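Local coordinates for protein COMB10 (Helicobacter pylori, PDB 2BHV) that is a VirB10-family core subunit of the Com type IV secretion system, represented here by its periplasmic domain, at residues I42-M47 and N227-F232. Sequence-based numbering, arbitrary orientation.
Sequences ITADKM and NTDIFF
Ile42 and Ile230 pair as antiparallel hydrogen-bonded partners where the short strand 41-42 forms an edge strand, within this chain, of the mixed beta sheet of this VirB10-family domain. Two backbone bonds close the pair: Ile42 N to Ile230 O (2.9 Å) and Ile230 N to Ile42 O (3.0 Å). Both isoleucine side chains emerge on the same face of the sheet. CG1 of Ile42 lies beside its own backbone N (chi1 -64°), which carries CD1 to the Phe232 ring; CD1 lies 3.6 Å from Phe232 CE1 and about as far from CZ, the two side chains crossing at a slant. Leu81 of strand 80-82 touches both side chains. Ile230 O, the acceptor of Ile42 N, also lies at the edge of the Phe232 ring, in its plane. Beyond the pair, a type II turn from Thr43 to Lys46, closed by Lys46 N to Thr43 O, bends the chain away toward strand 48-52. The carboxylate of Asp229 runs alongside Thr43, and OD1 accepts the Ala44 N-H at 2.8 Å, nearly straight at 171°. Ala44 CB rests over the backbone of Thr228, 3.8 Å from its carbonyl carbon.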
loop_
_atom_site.group_PDB
_atom_site.type_symbol
_atom_site.label_atom_id
_atom_site.label_comp_id
_atom_site.label_asym_id
_atom_site.label_seq_id
_atom_site.Cartn_x
_atom_site.Cartn_y
_atom_site.Cartn_z
ATOM N N ILE A 42 -18.938 -36.873 -1.055
ATOM C CA ILE A 42 -18.648 -35.787 -1.961
ATOM C C ILE A 42 -17.147 -35.756 -2.155
ATOM O O ILE A 42 -16.392 -35.744 -1.187
ATOM C CB ILE A 42 -19.162 -34.448 -1.428
ATOM C CG1 ILE A 42 -20.693 -34.473 -1.334
ATOM C CG2 ILE A 42 -18.700 -33.296 -2.323
ATOM C CD1 ILE A 42 -21.300 -33.253 -0.649
ATOM N N THR A 43 -16.719 -35.774 -3.412
ATOM C CA THR A 43 -15.306 -35.762 -3.736
ATOM C C THR A 43 -14.676 -34.424 -3.382
ATOM O O THR A 43 -15.287 -33.361 -3.572
ATOM C CB THR A 43 -15.100 -36.008 -5.229
ATOM O OG1 THR A 43 -15.728 -37.246 -5.590
ATOM C CG2 THR A 43 -13.594 -36.038 -5.602
ATOM N N ALA A 44 -13.452 -34.482 -2.872
ATOM C CA ALA A 44 -12.617 -33.296 -2.726
ATOM C C ALA A 44 -12.713 -32.381 -3.961
ATOM O O ALA A 44 -12.734 -32.850 -5.108
ATOM C CB ALA A 44 -11.169 -33.693 -2.455
ATOM N N ASP A 45 -12.803 -31.080 -3.704
ATOM C CA ASP A 45 -12.881 -30.066 -4.749
ATOM C C ASP A 45 -14.102 -30.175 -5.671
ATOM O O ASP A 45 -14.072 -29.686 -6.812
ATOM C CB ASP A 45 -11.590 -30.019 -5.567
ATOM C CG ASP A 45 -10.354 -30.003 -4.696
ATOM O OD1 ASP A 45 -10.182 -29.032 -3.921
ATOM O OD2 ASP A 45 -9.554 -30.960 -4.786
ATOM N N LYS A 46 -15.173 -30.807 -5.192
ATOM C CA LYS A 46 -16.467 -30.566 -5.800
ATOM C C LYS A 46 -16.721 -29.084 -5.576
ATOM O O LYS A 46 -16.301 -28.524 -4.557
ATOM C CB LYS A 46 -17.562 -31.391 -5.132
ATOM C CG LYS A 46 -18.488 -32.124 -6.114
ATOM C CD LYS A 46 -19.634 -31.249 -6.626
ATOM C CE LYS A 46 -20.284 -31.856 -7.869
ATOM N NZ LYS A 46 -20.784 -33.243 -7.630
ATOM N N MET A 47 -17.371 -28.438 -6.535
ATOM C CA MET A 47 -17.675 -27.034 -6.396
ATOM C C MET A 47 -19.138 -26.935 -6.075
ATOM O O MET A 47 -19.971 -27.140 -6.951
ATOM C CB MET A 47 -17.377 -26.285 -7.694
ATOM C CG MET A 47 -15.966 -26.398 -8.199
ATOM S SD MET A 47 -14.853 -25.305 -7.317
ATOM C CE MET A 47 -14.090 -26.449 -6.194
ATOM N N ASN A 227 -12.085 -29.672 1.101
ATOM C CA ASN A 227 -10.662 -29.920 0.998
ATOM C C ASN A 227 -10.334 -31.389 1.194
ATOM O O ASN A 227 -9.179 -31.798 1.092
ATOM C CB ASN A 227 -9.908 -29.061 1.992
ATOM C CG ASN A 227 -9.925 -27.606 1.618
ATOM O OD1 ASN A 227 -9.844 -27.263 0.445
ATOM N ND2 ASN A 227 -10.032 -26.736 2.616
ATOM N N THR A 228 -11.360 -32.179 1.488
ATOM C CA THR A 228 -11.231 -33.621 1.519
ATOM C C THR A 228 -12.523 -34.229 1.104
ATOM O O THR A 228 -13.546 -33.559 1.088
ATOM C CB THR A 228 -10.975 -34.171 2.916
ATOM O OG1 THR A 228 -10.433 -33.155 3.755
ATOM C CG2 THR A 228 -9.992 -35.348 2.830
ATOM N N ASP A 229 -12.483 -35.512 0.784
ATOM C CA ASP A 229 -13.698 -36.264 0.611
ATOM C C ASP A 229 -14.519 -36.146 1.894
ATOM O O ASP A 229 -13.968 -36.217 2.999
ATOM C CB ASP A 229 -13.370 -37.725 0.300
ATOM C CG ASP A 229 -12.592 -37.882 -0.990
ATOM O OD1 ASP A 229 -12.519 -36.914 -1.767
ATOM O OD2 ASP A 229 -12.048 -38.965 -1.234
ATOM N N ILE A 230 -15.819 -35.917 1.748
ATOM C CA ILE A 230 -16.716 -35.887 2.900
ATOM C C ILE A 230 -17.777 -36.979 2.786
ATOM O O ILE A 230 -18.557 -37.002 1.828
ATOM C CB ILE A 230 -17.446 -34.537 3.056
ATOM C CG1 ILE A 230 -16.481 -33.362 2.914
ATOM C CG2 ILE A 230 -18.153 -34.496 4.395
ATOM C CD1 ILE A 230 -17.171 -32.016 2.871
ATOM N N PHE A 231 -17.802 -37.875 3.769
ATOM C CA PHE A 231 -18.767 -38.946 3.784
ATOM C C PHE A 231 -19.953 -38.556 4.633
ATOM O O PHE A 231 -19.795 -38.084 5.757
ATOM C CB PHE A 231 -18.150 -40.245 4.304
ATOM C CG PHE A 231 -19.158 -41.331 4.536
ATOM C CD1 PHE A 231 -19.756 -41.979 3.458
ATOM C CD2 PHE A 231 -19.539 -41.684 5.830
ATOM C CE1 PHE A 231 -20.700 -42.961 3.666
ATOM C CE2 PHE A 231 -20.486 -42.663 6.042
ATOM C CZ PHE A 231 -21.067 -43.305 4.960
ATOM N N PHE A 232 -21.142 -38.765 4.080
ATOM C CA PHE A 232 -22.398 -38.392 4.724
ATOM C C PHE A 232 -23.138 -39.659 5.167
ATOM O O PHE A 232 -23.780 -40.320 4.339
ATOM C CB PHE A 232 -23.300 -37.627 3.739
ATOM C CG PHE A 232 -22.865 -36.215 3.467
ATOM C CD1 PHE A 232 -21.623 -35.941 2.908
ATOM C CD2 PHE A 232 -23.716 -35.154 3.734
ATOM C CE1 PHE A 232 -21.225 -34.629 2.651
ATOM C CE2 PHE A 232 -23.323 -33.838 3.473
ATOM C CZ PHE A 232 -22.077 -33.581 2.937
#